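L-2,4-diaminobutyric acid acetyltransferase (Geobacillus sp., PDB 6SJY) transfers an acetyl group from acetyl-coenzyme A to L-2,4-diaminobutyrate, giving the N4-acetylated precursor of the chemical chaperone ectoine. Local coordinates at residues F63-R68 with V78-V83. Numbering follows the deposited sequence.
With 9YT ((2~{S})-4-acetamido-2-azanyl-butanoic acid), chain E.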
# COMPACT_ATOMS: atom_id res chain seq x y z
N PHE A 63 14.08 -6.97 -1.54
CA PHE A 63 12.65 -6.85 -1.71
C PHE A 63 12.40 -5.77 -2.75
O PHE A 63 12.99 -4.69 -2.72
CB PHE A 63 12.02 -6.41 -0.40
CG PHE A 63 10.51 -6.30 -0.44
CD1 PHE A 63 9.73 -7.41 -0.64
CD2 PHE A 63 9.88 -5.07 -0.25
CE1 PHE A 63 8.34 -7.34 -0.63
CE2 PHE A 63 8.51 -4.99 -0.24
CZ PHE A 63 7.72 -6.12 -0.49
N ILE A 64 11.43 -6.04 -3.59
CA ILE A 64 10.81 -5.06 -4.41
C ILE A 64 9.30 -5.20 -4.36
O ILE A 64 8.73 -6.30 -4.55
CB ILE A 64 11.38 -5.16 -5.80
CG1 ILE A 64 10.82 -4.14 -6.74
CG2 ILE A 64 11.13 -6.53 -6.40
CD1 ILE A 64 11.73 -4.08 -7.97
N SER A 65 8.64 -4.08 -4.09
CA SER A 65 7.18 -3.99 -4.11
C SER A 65 6.75 -3.15 -5.29
O SER A 65 7.37 -2.13 -5.59
CB SER A 65 6.65 -3.30 -2.87
OG SER A 65 7.30 -2.09 -2.48
N ALA A 66 5.66 -3.56 -5.92
CA ALA A 66 5.11 -2.79 -6.98
C ALA A 66 3.65 -3.13 -7.10
O ALA A 66 3.21 -4.15 -6.57
CB ALA A 66 5.82 -3.13 -8.29
N PHE A 67 2.91 -2.28 -7.78
CA PHE A 67 1.52 -2.57 -8.12
C PHE A 67 1.20 -1.96 -9.44
O PHE A 67 1.81 -0.98 -9.81
CB PHE A 67 0.59 -1.94 -7.08
CG PHE A 67 0.81 -0.46 -6.81
CD1 PHE A 67 0.10 0.51 -7.54
CD2 PHE A 67 1.64 -0.04 -5.80
CE1 PHE A 67 0.22 1.86 -7.27
CE2 PHE A 67 1.78 1.30 -5.54
CZ PHE A 67 1.09 2.27 -6.29
N ARG A 68 0.20 -2.50 -10.08
CA ARG A 68 -0.42 -1.94 -11.22
C ARG A 68 -1.35 -0.87 -10.88
O ARG A 68 -2.20 -1.01 -10.02
CB ARG A 68 -1.09 -2.97 -12.06
CG ARG A 68 -0.01 -3.94 -12.53
CD ARG A 68 -0.48 -5.03 -13.46
NE ARG A 68 -0.74 -4.55 -14.78
CZ ARG A 68 -0.66 -5.27 -15.90
NH1 ARG A 68 -0.23 -6.54 -15.89
NH2 ARG A 68 -0.96 -4.69 -17.05
N VAL A 78 6.60 1.08 -9.18
CA VAL A 78 7.54 0.43 -8.29
C VAL A 78 7.71 1.31 -7.09
O VAL A 78 8.13 2.45 -7.16
CB VAL A 78 8.88 0.13 -8.95
CG1 VAL A 78 9.87 -0.44 -7.94
CG2 VAL A 78 8.65 -0.79 -10.11
N TRP A 79 7.30 0.73 -5.97
CA TRP A 79 7.20 1.39 -4.70
C TRP A 79 8.52 1.32 -3.95
O TRP A 79 9.06 2.33 -3.73
CB TRP A 79 6.04 0.76 -3.87
CG TRP A 79 5.76 1.37 -2.52
CD1 TRP A 79 6.46 2.36 -1.84
CD2 TRP A 79 4.68 1.01 -1.68
NE1 TRP A 79 5.87 2.59 -0.63
CE2 TRP A 79 4.78 1.78 -0.52
CE3 TRP A 79 3.61 0.13 -1.82
CZ2 TRP A 79 3.85 1.70 0.47
CZ3 TRP A 79 2.71 0.03 -0.80
CH2 TRP A 79 2.83 0.80 0.32
N GLN A 80 8.97 0.16 -3.48
CA GLN A 80 10.22 0.10 -2.74
C GLN A 80 11.18 -0.90 -3.39
O GLN A 80 10.75 -1.93 -3.92
CB GLN A 80 10.03 -0.22 -1.28
CG GLN A 80 9.21 0.78 -0.52
CD GLN A 80 9.24 0.64 1.00
OE1 GLN A 80 8.58 -0.22 1.60
NE2 GLN A 80 9.95 1.54 1.64
N VAL A 81 12.47 -0.57 -3.33
CA VAL A 81 13.52 -1.47 -3.71
C VAL A 81 14.50 -1.43 -2.57
O VAL A 81 14.96 -0.37 -2.22
CB VAL A 81 14.22 -1.00 -4.99
CG1 VAL A 81 15.23 -2.04 -5.43
CG2 VAL A 81 13.18 -0.77 -6.07
N ALA A 82 14.77 -2.58 -1.96
CA ALA A 82 15.67 -2.66 -0.81
C ALA A 82 16.63 -3.81 -1.04
O ALA A 82 16.20 -4.85 -1.57
CB ALA A 82 14.91 -2.94 0.44
N VAL A 83 17.88 -3.62 -0.63
CA VAL A 83 18.96 -4.62 -0.70
C VAL A 83 19.71 -4.47 0.58
O VAL A 83 20.15 -3.39 0.92
CB VAL A 83 19.95 -4.43 -1.88
CG1 VAL A 83 21.05 -5.50 -1.81
CG2 VAL A 83 19.25 -4.55 -3.23
C01 9YT E . 12.33 3.19 -6.49
C02 9YT E . 12.54 3.41 -5.04
O03 9YT E . 13.72 3.23 -4.62
N04 9YT E . 11.22 3.88 -4.50
C05 9YT E . 10.81 4.13 -3.14
C06 9YT E . 11.18 5.43 -2.54
C07 9YT E . 10.29 5.70 -1.35
N08 9YT E . 10.72 6.93 -0.72
C09 9YT E . 10.31 4.54 -0.36
O10 9YT E . 9.22 4.37 0.21
O11 9YT E . 11.34 3.79 -0.15
O HOH W 1 6.54 -1.26 -0.08
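Ser65 holds OG between its backbone N and carbonyl carbon (chi1 47°), which swings the hydroxyl to the neighbouring strand, where it accepts a bent hydrogen bond from the backbone N-H of Gln80 (N to Ser65 OG 3.0 Å). The antiparallel hairpin of strands 59-68 and 75-83, in the centre of this GNAT fold, carries a classic beta bulge here: Trp79 and Gln80 both face Ser65. Trp79 N donates to Ser65 O at 2.9 Å, leaving Gln80 N to the hydroxyl, a job that a small polar side chain suits. Beyond the bulge the ladder is regular, with Phe63 and Ala82 bonded in both directions.

With CG anti to its own N (chi1 -177°), Trp79 packs its indole against Cys39 and Leu43 of helix 37-46; water 1 sits 3.4 Å above the ring plane, over its centre. An edge of the Phe67 ring, CE2, comes 4.3 Å from Trp79 CE3. On the other face of these two strands the side chains are aliphatic: Ile64 CD1 lies alongside Val81 CG2, and the small Ala66 packs its CB against Val78 CG2; Ile64 and Ala66 also pack against helix 92-101.

Gln80 suits its place because its amide can donate and accept at once: NE2 gives a nearly straight bond (171°) to the product carboxylate and another to Asp33 O, while OE1 meets Tyr40 OH. A leucine here would probably leave that carboxylate without this donor and Tyr40 without its amide partner. Water 1 completes the link between the strands, donating to Gln80 OE1 at 2.8 Å and lying 2.7 Å from Ser65 OG.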